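Local coordinates for protein CHIR AB1 (Gallus gallus, PDB 2VSD) that probably serves as an avian Fc receptor that binds the constant region of antibodies through this extracellular immunoglobulin domain, at residues A[3-8]-A[82-88]; A[14-18]-A[91-95]; A[34-40]-A[70-76]. All coordinates share one frame; numbering follows the deposited sequence.

Contact 1: residues A[3-8]-A[82-88]; sequences LPQPSL and WTSNQSD. Unlike the reference sequence in segment 3-8: Q5 (reference Arg). Unlike the reference sequence in segment 82-88: N85 (reference Lys), Q86 (reference Lys).
L3 to L8 run alongside W82 to D88 in roughly the same direction, 34° apart end to end, and the two backbones come nearest at S7 and S87, whose CA atoms are 5.0 Å apart. Water does much of the joining: single molecules bridge L3 O to N85 N, P6 O to D88 N, and D88 O to L8 N. In each bridge the water takes the N-H and donates to the carbonyl. Q5 makes the direct polar link. Its CG is anti to the backbone N (chi1 -179°) and the chain stays extended beyond it, which carries NE2 to Q86 O at 3.2 Å along a nearly straight bond (168°). The donor uses a lone pair of that carbonyl, and the N-H points at the oxygen within the plane of the amide. A weak second bond joins Q5 NE2 to D88 OD1 at 3.4 Å, the carboxylate standing almost at right angles to the amide. Here the first and last strands of the immunoglobulin sandwich meet, closing one side between its two sheets where strand 81-92 is interrupted. Deeper in, P6 turns its CD to the S84 hydroxyl and to N85 O, 3.5 Å from S84 OG, while its ring also packs on C26. S84 OG donates to N85 O from above the carbonyl plane and has a further bond to Y75 N. The OG of S87 is likewise shared, between D88 O and C73 N, and L8 CB rests 3.7 Å from S87 OG. L8 continues inward onto L24 and L37. At the outer end, the side chains of L3 and W82 pass one another, pointing opposite ways, with L3 CD1 3.4 Å from W82 CB.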
loop_
_atom_site.group_PDB
_atom_site.type_symbol
_atom_site.label_atom_id
_atom_site.label_comp_id
_atom_site.label_asym_id
_atom_site.label_seq_id
_atom_site.Cartn_x
_atom_site.Cartn_y
_atom_site.Cartn_z
ATOM N N LEU A 3 7.580 -8.957 14.870
ATOM C CA LEU A 3 7.648 -7.625 14.199
ATOM C C LEU A 3 7.091 -6.488 15.097
ATOM O O LEU A 3 5.877 -6.347 15.243
ATOM C CB LEU A 3 6.935 -7.676 12.831
ATOM C CG LEU A 3 7.544 -6.704 11.822
ATOM C CD1 LEU A 3 7.426 -7.124 10.367
ATOM C CD2 LEU A 3 6.862 -5.411 12.013
ATOM N N PRO A 4 7.986 -5.690 15.715
ATOM C CA PRO A 4 7.534 -4.637 16.636
ATOM C C PRO A 4 6.719 -3.504 15.964
ATOM O O PRO A 4 7.152 -2.948 14.956
ATOM C CB PRO A 4 8.842 -4.079 17.200
ATOM C CG PRO A 4 9.883 -4.464 16.211
ATOM C CD PRO A 4 9.456 -5.744 15.618
ATOM N N GLN A 5 5.562 -3.200 16.550
ATOM C CA GLN A 5 4.681 -2.106 16.123
ATOM C C GLN A 5 5.472 -0.807 15.982
ATOM O O GLN A 5 6.221 -0.441 16.904
ATOM C CB GLN A 5 3.547 -1.934 17.141
ATOM C CG GLN A 5 2.523 -0.835 16.801
ATOM C CD GLN A 5 1.591 -0.477 17.963
ATOM O OE1 GLN A 5 1.926 -0.643 19.145
ATOM N NE2 GLN A 5 0.422 0.026 17.631
ATOM N N PRO A 6 5.322 -0.102 14.833
ATOM C CA PRO A 6 6.029 1.171 14.700
ATOM C C PRO A 6 5.303 2.280 15.476
ATOM O O PRO A 6 4.169 2.101 15.884
ATOM C CB PRO A 6 5.993 1.434 13.187
ATOM C CG PRO A 6 4.694 0.786 12.730
ATOM C CD PRO A 6 4.529 -0.436 13.621
ATOM N N SER A 7 5.959 3.412 15.665
ATOM C CA SER A 7 5.275 4.576 16.244
ATOM C C SER A 7 5.464 5.807 15.360
ATOM O O SER A 7 6.467 5.953 14.666
ATOM C CB SER A 7 5.784 4.834 17.666
ATOM O OG SER A 7 7.132 5.220 17.595
ATOM N N LEU A 8 4.492 6.703 15.405
ATOM C CA LEU A 8 4.411 7.784 14.424
ATOM C C LEU A 8 4.376 9.091 15.204
ATOM O O LEU A 8 3.682 9.203 16.241
ATOM C CB LEU A 8 3.154 7.586 13.564
ATOM C CG LEU A 8 2.837 8.546 12.404
ATOM C CD1 LEU A 8 3.914 8.540 11.328
ATOM C CD2 LEU A 8 1.420 8.208 11.841
ATOM N N TRP A 82 6.897 -10.556 6.345
ATOM C CA TRP A 82 6.283 -10.049 7.551
ATOM C C TRP A 82 5.811 -8.619 7.341
ATOM O O TRP A 82 6.466 -7.838 6.660
ATOM C CB TRP A 82 7.288 -10.081 8.716
ATOM C CG TRP A 82 7.412 -11.446 9.423
ATOM C CD1 TRP A 82 6.649 -12.573 9.201
ATOM C CD2 TRP A 82 8.306 -11.780 10.503
ATOM N NE1 TRP A 82 7.045 -13.594 10.048
ATOM C CE2 TRP A 82 8.057 -13.137 10.854
ATOM C CE3 TRP A 82 9.308 -11.075 11.191
ATOM C CZ2 TRP A 82 8.761 -13.790 11.878
ATOM C CZ3 TRP A 82 10.023 -11.737 12.205
ATOM C CH2 TRP A 82 9.738 -13.080 12.539
ATOM N N THR A 83 4.685 -8.303 7.961
ATOM C CA THR A 83 4.208 -6.911 8.057
ATOM C C THR A 83 3.932 -6.545 9.508
ATOM O O THR A 83 3.518 -7.395 10.305
ATOM C CB THR A 83 2.946 -6.656 7.182
ATOM O OG1 THR A 83 2.572 -5.272 7.283
ATOM C CG2 THR A 83 1.782 -7.512 7.611
ATOM N N SER A 84 4.166 -5.286 9.860
ATOM C CA SER A 84 3.793 -4.796 11.180
ATOM C C SER A 84 2.300 -4.560 11.245
ATOM O O SER A 84 1.617 -4.538 10.224
ATOM C CB SER A 84 4.525 -3.486 11.520
ATOM O OG SER A 84 3.992 -2.386 10.783
ATOM N N ASN A 85 1.800 -4.363 12.452
ATOM C CA ASN A 85 0.483 -3.759 12.608
ATOM C C ASN A 85 0.635 -2.253 12.361
ATOM O O ASN A 85 1.759 -1.738 12.328
ATOM C CB ASN A 85 -0.064 -4.007 14.016
ATOM C CG ASN A 85 -0.678 -5.403 14.170
ATOM O OD1 ASN A 85 -1.452 -5.871 13.310
ATOM N ND2 ASN A 85 -0.342 -6.070 15.266
ATOM N N GLN A 86 -0.483 -1.578 12.145
ATOM C CA GLN A 86 -0.498 -0.103 12.120
ATOM C C GLN A 86 0.022 0.477 13.426
ATOM O O GLN A 86 -0.275 -0.050 14.504
ATOM C CB GLN A 86 -1.909 0.403 11.917
ATOM C CG GLN A 86 -2.522 0.164 10.521
ATOM C CD GLN A 86 -1.798 0.878 9.407
ATOM O OE1 GLN A 86 -0.876 1.672 9.641
ATOM N NE2 GLN A 86 -2.195 0.578 8.170
ATOM N N SER A 87 0.789 1.560 13.336
ATOM C CA SER A 87 1.080 2.401 14.502
ATOM C C SER A 87 -0.217 2.890 15.199
ATOM O O SER A 87 -1.302 2.904 14.608
ATOM C CB SER A 87 1.956 3.581 14.066
ATOM O OG SER A 87 1.189 4.499 13.281
ATOM N N ASP A 88 -0.110 3.323 16.458
ATOM C CA ASP A 88 -1.184 4.081 17.075
ATOM C C ASP A 88 -1.380 5.343 16.209
ATOM O O ASP A 88 -0.427 5.833 15.649
ATOM C CB ASP A 88 -0.794 4.504 18.494
ATOM C CG ASP A 88 -0.797 3.326 19.478
ATOM O OD1 ASP A 88 -1.515 2.321 19.227
ATOM O OD2 ASP A 88 -0.107 3.452 20.497
HETATM O O HOH W 1 3.444 -4.877 14.835
HETATM O O HOH W 2 2.386 2.714 17.781
HETATM O O HOH W 3 2.064 6.208 16.796
#

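Contact 2: residues A[14-18]-A[91-95]; sequences QGVSL and ELVLT
V16 sits between L92 and L94, a branched knob from the loop between the first two strands of the immunoglobulin sandwich, set against the end of its last strand and the chain just beyond. The two backbones run nearly perpendicular, 89° apart, so the packing is concentrated around V16 and has no ladder of paired residues. CG1 of V16, anti to its own backbone N (chi1 176°), enters the hollow between the two leucines: it is 3.7 Å from L94 CD2 and 3.9 Å from L92 CD1. The L92 chain crosses V16 at about a right angle, and its CD1 also lies against V16 CB, whereas L94 meets the valine at a slant. The other branch of L94 is used as well. Its CD1 abuts L18 CD2 at 4.0 Å, and the fork of L94 thus fits against both V16 and L18. V62 touches V16, L18 and L94 and so completes this apolar cluster, with A68 adding to the cover on L94; a sugar of the attached glycan is about 6 Å from the L94 side chain. Polar atoms join the same two segments beside the cluster. V16 O accepts from T95 N, the donor lying nearly along the C=O axis, although the modelled separation is so short that its exact length is doubtful. The same V16 O is approached by the CA-H of L94, with L94 CA 3.4 Å away. A water takes the N-H of L18 and also bonds T95 OG1. S17 touches T95 through its OG, and its backbone N-H is held by D20. At the N-H of V16, another water accepts from V16 N at 3.1 Å and donates to V93 O at 2.8 Å.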
loop_
_atom_site.group_PDB
_atom_site.type_symbol
_atom_site.label_atom_id
_atom_site.label_comp_id
_atom_site.label_asym_id
_atom_site.label_seq_id
_atom_site.Cartn_x
_atom_site.Cartn_y
_atom_site.Cartn_z
ATOM N N GLN A 14 0.314 21.369 16.217
ATOM C CA GLN A 14 -0.625 22.414 16.625
ATOM C C GLN A 14 -0.566 23.617 15.701
ATOM O O GLN A 14 0.526 23.956 15.224
ATOM C CB GLN A 14 -0.370 22.871 18.065
ATOM C CG GLN A 14 -0.365 21.716 19.090
ATOM C CD GLN A 14 -1.739 21.130 19.304
ATOM O OE1 GLN A 14 -2.741 21.830 19.150
ATOM N NE2 GLN A 14 -1.798 19.828 19.639
ATOM N N GLY A 15 -1.734 24.219 15.476
ATOM C CA GLY A 15 -1.906 25.403 14.621
ATOM C C GLY A 15 -1.502 25.186 13.154
ATOM O O GLY A 15 -1.096 26.130 12.472
ATOM N N VAL A 16 -1.666 23.961 12.660
ATOM C CA VAL A 16 -1.324 23.658 11.276
ATOM C C VAL A 16 -2.415 24.191 10.353
ATOM O O VAL A 16 -3.614 24.008 10.617
ATOM C CB VAL A 16 -1.106 22.139 11.044
ATOM C CG1 VAL A 16 -0.853 21.870 9.567
ATOM C CG2 VAL A 16 0.076 21.650 11.893
ATOM N N SER A 17 -1.998 24.851 9.275
ATOM C CA SER A 17 -2.900 25.475 8.311
ATOM C C SER A 17 -2.558 25.051 6.903
ATOM O O SER A 17 -1.442 24.606 6.652
ATOM C CB SER A 17 -2.699 26.992 8.398
ATOM O OG SER A 17 -2.953 27.429 9.734
ATOM N N LEU A 18 -3.476 25.243 5.957
ATOM C CA LEU A 18 -3.107 25.093 4.539
ATOM C C LEU A 18 -1.857 25.900 4.215
ATOM O O LEU A 18 -1.734 27.058 4.636
ATOM C CB LEU A 18 -4.239 25.571 3.612
ATOM C CG LEU A 18 -5.569 24.810 3.533
ATOM C CD1 LEU A 18 -6.178 25.016 2.128
ATOM C CD2 LEU A 18 -5.474 23.345 3.834
ATOM N N GLU A 91 -3.425 12.432 14.733
ATOM C CA GLU A 91 -4.428 13.186 14.000
ATOM C C GLU A 91 -3.851 14.531 13.521
ATOM O O GLU A 91 -3.278 15.292 14.335
ATOM C CB GLU A 91 -5.629 13.394 14.904
ATOM C CG GLU A 91 -6.884 13.840 14.150
ATOM C CD GLU A 91 -7.626 12.707 13.455
ATOM O OE1 GLU A 91 -7.323 11.515 13.696
ATOM O OE2 GLU A 91 -8.571 13.023 12.701
ATOM N N LEU A 92 -3.962 14.788 12.205
ATOM C CA LEU A 92 -3.720 16.152 11.645
ATOM C C LEU A 92 -5.019 16.962 11.660
ATOM O O LEU A 92 -6.032 16.595 11.034
ATOM C CB LEU A 92 -3.148 16.057 10.221
ATOM C CG LEU A 92 -2.875 17.418 9.566
ATOM C CD1 LEU A 92 -1.832 18.222 10.426
ATOM C CD2 LEU A 92 -2.364 17.156 8.177
ATOM N N VAL A 93 -4.994 18.062 12.415
ATOM C CA VAL A 93 -6.159 18.896 12.618
ATOM C C VAL A 93 -5.805 20.205 11.979
ATOM O O VAL A 93 -4.780 20.770 12.294
ATOM C CB VAL A 93 -6.414 19.155 14.131
ATOM C CG1 VAL A 93 -7.648 20.083 14.289
ATOM C CG2 VAL A 93 -6.602 17.832 14.873
ATOM N N LEU A 94 -6.648 20.692 11.081
ATOM C CA LEU A 94 -6.281 21.906 10.376
ATOM C C LEU A 94 -6.916 23.113 11.012
ATOM O O LEU A 94 -8.119 23.122 11.306
ATOM C CB LEU A 94 -6.605 21.802 8.878
ATOM C CG LEU A 94 -5.727 20.759 8.183
ATOM C CD1 LEU A 94 -5.993 20.595 6.679
ATOM C CD2 LEU A 94 -4.233 21.040 8.420
ATOM N N THR A 95 -6.036 24.067 11.303
ATOM C CA THR A 95 -6.350 25.466 11.520
ATOM C C THR A 95 -6.731 25.818 12.949
ATOM O O THR A 95 -5.845 26.233 13.708
ATOM C CB THR A 95 -7.319 25.974 10.449
ATOM O OG1 THR A 95 -6.565 26.754 9.514
ATOM C CG2 THR A 95 -8.423 26.777 11.052
HETATM O O HOH W 4 -2.884 21.587 14.148
HETATM O O HOH W 5 -5.912 26.040 7.178
#

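Contact 3: residues A[34-40]-A[70-76]; sequences WVQLWLN and TYQCRYQ. With NAG (2-acetamido-2-deoxy-beta-D-glucopyranose), chain B.
W34 to N40 and T70 to Q76 pair as antiparallel neighbours, their strand directions 156° apart. The backbone ladder joins W34 with Q76, Q36 with R74 and W38 with Q72 through both N-H groups of each pair; W38 N to Q72 O, at 2.8 Å, is nearly straight. Beyond N40 N to T70 O, the side chain of N40 takes over, OD1 accepting T70 N at 2.9 Å, while ND2 carries the glycan on NAG C1.

Polar side chains gather on the face of Q36, W38 and R74. Q36, extended with CG beside its backbone N (chi1 -61°), holds OE1 where two donors grip it: R74 NH1 at 2.8 Å, near the guanidinium plane, and W38 NE1 at 2.9 Å, in the indole plane but above that of the amide carbonyl. The indole and guanidinium planes stand nearly perpendicular, and W38 CZ2 is 3.7 Å from R74 NH1. R74 NH1 has a second partner in D46 of the second subunit, whose copy of Q36 packs on this one.

Apolar contacts fill the other face. L39 CD1 lies over one face of the Y71 ring, 3.8 Å from its centroid in a CH-pi contact, and L37 CD2 approaches Y71 CD2 obliquely at 3.7 Å. C73, beside L37, is disulfide-bonded to C26. The bond from Y71 OH to D67 O, four residues back, is the tyrosine corner, and the C73–C26 bridge is the intersheet disulfide, both hallmarks of the immunoglobulin fold.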
loop_
_atom_site.group_PDB
_atom_site.type_symbol
_atom_site.label_atom_id
_atom_site.label_comp_id
_atom_site.label_asym_id
_atom_site.label_seq_id
_atom_site.Cartn_x
_atom_site.Cartn_y
_atom_site.Cartn_z
ATOM N N TRP A 34 10.122 -1.488 3.685
ATOM C CA TRP A 34 9.203 -0.589 2.975
ATOM C C TRP A 34 8.286 -0.002 4.025
ATOM O O TRP A 34 7.719 -0.737 4.804
ATOM C CB TRP A 34 8.403 -1.359 1.901
ATOM C CG TRP A 34 9.161 -1.413 0.620
ATOM C CD1 TRP A 34 9.896 -2.473 0.129
ATOM C CD2 TRP A 34 9.321 -0.348 -0.321
ATOM N NE1 TRP A 34 10.462 -2.131 -1.070
ATOM C CE2 TRP A 34 10.158 -0.828 -1.356
ATOM C CE3 TRP A 34 8.816 0.952 -0.410
ATOM C CZ2 TRP A 34 10.481 -0.066 -2.455
ATOM C CZ3 TRP A 34 9.157 1.724 -1.501
ATOM C CH2 TRP A 34 9.981 1.213 -2.513
ATOM N N VAL A 35 8.178 1.325 4.066
ATOM C CA VAL A 35 7.364 1.956 5.108
ATOM C C VAL A 35 6.156 2.597 4.434
ATOM O O VAL A 35 6.309 3.204 3.377
ATOM C CB VAL A 35 8.165 3.004 5.872
ATOM C CG1 VAL A 35 7.361 3.528 7.060
ATOM C CG2 VAL A 35 9.504 2.406 6.354
ATOM N N GLN A 36 4.975 2.439 5.031
ATOM C CA GLN A 36 3.757 3.015 4.452
ATOM C C GLN A 36 3.142 4.077 5.360
ATOM O O GLN A 36 3.064 3.873 6.584
ATOM C CB GLN A 36 2.731 1.923 4.293
ATOM C CG GLN A 36 3.202 0.812 3.358
ATOM C CD GLN A 36 2.201 -0.304 3.181
ATOM O OE1 GLN A 36 1.297 -0.508 4.005
ATOM N NE2 GLN A 36 2.383 -1.083 2.097
ATOM N N LEU A 37 2.638 5.153 4.765
ATOM C CA LEU A 37 1.846 6.100 5.518
ATOM C C LEU A 37 0.406 5.975 5.048
ATOM O O LEU A 37 0.136 6.140 3.855
ATOM C CB LEU A 37 2.340 7.545 5.318
ATOM C CG LEU A 37 1.622 8.600 6.197
ATOM C CD1 LEU A 37 2.071 8.519 7.679
ATOM C CD2 LEU A 37 1.919 9.980 5.639
ATOM N N TRP A 38 -0.491 5.780 6.011
ATOM C CA TRP A 38 -1.918 5.552 5.769
ATOM C C TRP A 38 -2.681 6.730 6.323
ATOM O O TRP A 38 -2.323 7.263 7.401
ATOM C CB TRP A 38 -2.380 4.311 6.516
ATOM C CG TRP A 38 -1.875 3.062 5.876
ATOM C CD1 TRP A 38 -0.571 2.654 5.791
ATOM C CD2 TRP A 38 -2.665 2.072 5.214
ATOM N NE1 TRP A 38 -0.508 1.423 5.129
ATOM C CE2 TRP A 38 -1.775 1.059 4.757
ATOM C CE3 TRP A 38 -4.045 1.925 4.981
ATOM C CZ2 TRP A 38 -2.213 -0.070 4.045
ATOM C CZ3 TRP A 38 -4.497 0.792 4.286
ATOM C CH2 TRP A 38 -3.569 -0.203 3.822
ATOM N N LEU A 39 -3.711 7.142 5.585
ATOM C CA LEU A 39 -4.590 8.248 6.008
ATOM C C LEU A 39 -6.036 7.748 5.997
ATOM O O LEU A 39 -6.508 7.270 4.943
ATOM C CB LEU A 39 -4.410 9.467 5.067
ATOM C CG LEU A 39 -5.453 10.594 5.189
ATOM C CD1 LEU A 39 -5.546 11.117 6.662
ATOM C CD2 LEU A 39 -5.158 11.767 4.248
ATOM N N ASN A 40 -6.724 7.816 7.153
ATOM C CA ASN A 40 -8.132 7.382 7.238
ATOM C C ASN A 40 -8.306 5.941 6.742
ATOM O O ASN A 40 -9.333 5.585 6.118
ATOM C CB ASN A 40 -9.064 8.308 6.438
ATOM C CG ASN A 40 -9.091 9.734 6.961
ATOM O OD1 ASN A 40 -8.538 10.049 8.027
ATOM N ND2 ASN A 40 -9.710 10.619 6.147
ATOM N N THR A 70 -6.755 10.946 10.144
ATOM C CA THR A 70 -6.047 10.009 11.019
ATOM C C THR A 70 -4.899 9.339 10.283
ATOM O O THR A 70 -5.127 8.563 9.338
ATOM C CB THR A 70 -6.986 8.946 11.558
ATOM O OG1 THR A 70 -8.115 9.588 12.127
ATOM C CG2 THR A 70 -6.254 8.100 12.651
ATOM N N TYR A 71 -3.681 9.684 10.687
ATOM C CA TYR A 71 -2.468 9.101 10.105
ATOM C C TYR A 71 -1.924 7.920 10.903
ATOM O O TYR A 71 -1.888 7.948 12.133
ATOM C CB TYR A 71 -1.375 10.147 9.930
ATOM C CG TYR A 71 -1.673 11.112 8.793
ATOM C CD1 TYR A 71 -2.455 12.263 9.017
ATOM C CD2 TYR A 71 -1.201 10.861 7.504
ATOM C CE1 TYR A 71 -2.731 13.163 7.985
ATOM C CE2 TYR A 71 -1.500 11.760 6.440
ATOM C CZ TYR A 71 -2.256 12.893 6.708
ATOM O OH TYR A 71 -2.560 13.767 5.681
ATOM N N GLN A 72 -1.487 6.896 10.180
ATOM C CA GLN A 72 -0.843 5.728 10.786
ATOM C C GLN A 72 0.283 5.272 9.908
ATOM O O GLN A 72 0.287 5.572 8.704
ATOM C CB GLN A 72 -1.843 4.589 10.932
ATOM C CG GLN A 72 -2.878 4.817 11.995
ATOM C CD GLN A 72 -3.991 3.810 11.901
ATOM O OE1 GLN A 72 -4.757 3.810 10.940
ATOM N NE2 GLN A 72 -4.066 2.911 12.879
ATOM N N CYS A 73 1.223 4.508 10.469
ATOM C CA CYS A 73 2.259 3.910 9.623
ATOM C C CYS A 73 2.403 2.410 9.893
ATOM O O CYS A 73 2.014 1.934 10.971
ATOM C CB CYS A 73 3.600 4.682 9.696
ATOM S SG CYS A 73 4.520 4.564 11.263
ATOM N N ARG A 74 2.913 1.701 8.878
ATOM C CA ARG A 74 2.997 0.245 8.819
ATOM C C ARG A 74 4.312 -0.022 8.104
ATOM O O ARG A 74 4.705 0.746 7.218
ATOM C CB ARG A 74 1.835 -0.222 7.934
ATOM C CG ARG A 74 1.618 -1.662 7.753
ATOM C CD ARG A 74 0.292 -1.791 7.083
ATOM N NE ARG A 74 -0.072 -3.164 6.782
ATOM C CZ ARG A 74 -0.214 -3.671 5.568
ATOM N NH1 ARG A 74 0.014 -2.950 4.470
ATOM N NH2 ARG A 74 -0.552 -4.945 5.461
ATOM N N TYR A 75 5.010 -1.101 8.439
ATOM C CA TYR A 75 6.205 -1.452 7.645
ATOM C C TYR A 75 6.251 -2.938 7.339
ATOM O O TYR A 75 5.575 -3.712 8.010
ATOM C CB TYR A 75 7.513 -0.956 8.278
ATOM C CG TYR A 75 7.892 -1.627 9.571
ATOM C CD1 TYR A 75 7.345 -1.204 10.787
ATOM C CD2 TYR A 75 8.832 -2.663 9.593
ATOM C CE1 TYR A 75 7.695 -1.817 11.999
ATOM C CE2 TYR A 75 9.192 -3.286 10.799
ATOM C CZ TYR A 75 8.615 -2.860 11.998
ATOM O OH TYR A 75 8.955 -3.451 13.216
ATOM N N GLN A 76 6.998 -3.280 6.282
ATOM C CA GLN A 76 7.010 -4.621 5.701
ATOM C C GLN A 76 8.394 -5.006 5.215
ATOM O O GLN A 76 9.159 -4.184 4.692
ATOM C CB GLN A 76 6.039 -4.727 4.502
ATOM C CG GLN A 76 4.596 -4.370 4.781
ATOM C CD GLN A 76 3.686 -4.685 3.595
ATOM O OE1 GLN A 76 4.023 -4.395 2.439
ATOM N NE2 GLN A 76 2.538 -5.283 3.881
HETATM C C1 NAG B . -9.834 12.022 6.502
HETATM C C2 NAG B . -10.236 12.741 5.207
HETATM C C3 NAG B . -10.659 14.215 5.420
HETATM C C4 NAG B . -11.555 14.366 6.654
HETATM C C5 NAG B . -10.973 13.568 7.838
HETATM C C6 NAG B . -11.813 13.601 9.126
HETATM C C7 NAG B . -9.152 11.801 3.184
HETATM C C8 NAG B . -10.131 10.699 3.223
HETATM N N2 NAG B . -9.179 12.704 4.183
HETATM O O3 NAG B . -11.309 14.679 4.233
HETATM O O4 NAG B . -11.640 15.696 7.143
HETATM O O5 NAG B . -10.836 12.201 7.468
HETATM O O6 NAG B . -13.143 13.186 8.809
HETATM O O7 NAG B . -8.316 11.775 2.247
HETATM O O HOH W 6 2.130 -3.900 0.687
HETATM O O HOH W 7 -10.514 10.462 10.360
#

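Contacts 1 and 2 occupy opposite ends of the sandwich, their centres 25 Å apart, yet both use strand 81-92; contact 3 supplies that strand's neighbour in the sheet, strand 69-78. Contact 1 is the closer to contact 3, 9 Å between centres: P4 O lies 2.6 Å from Y75 OH, and S87 N 2.7 Å from C73 O, both probable hydrogen bonds. Contact 2, 19 Å from contact 3, meets it through E91 OE1 and T70 OG1, 2.6 Å apart, and through L92 on Y71. The glycan is attached at the contact 2 end of the 34-40 segment, whereas contacts 1 and 3 both reach the second subunit.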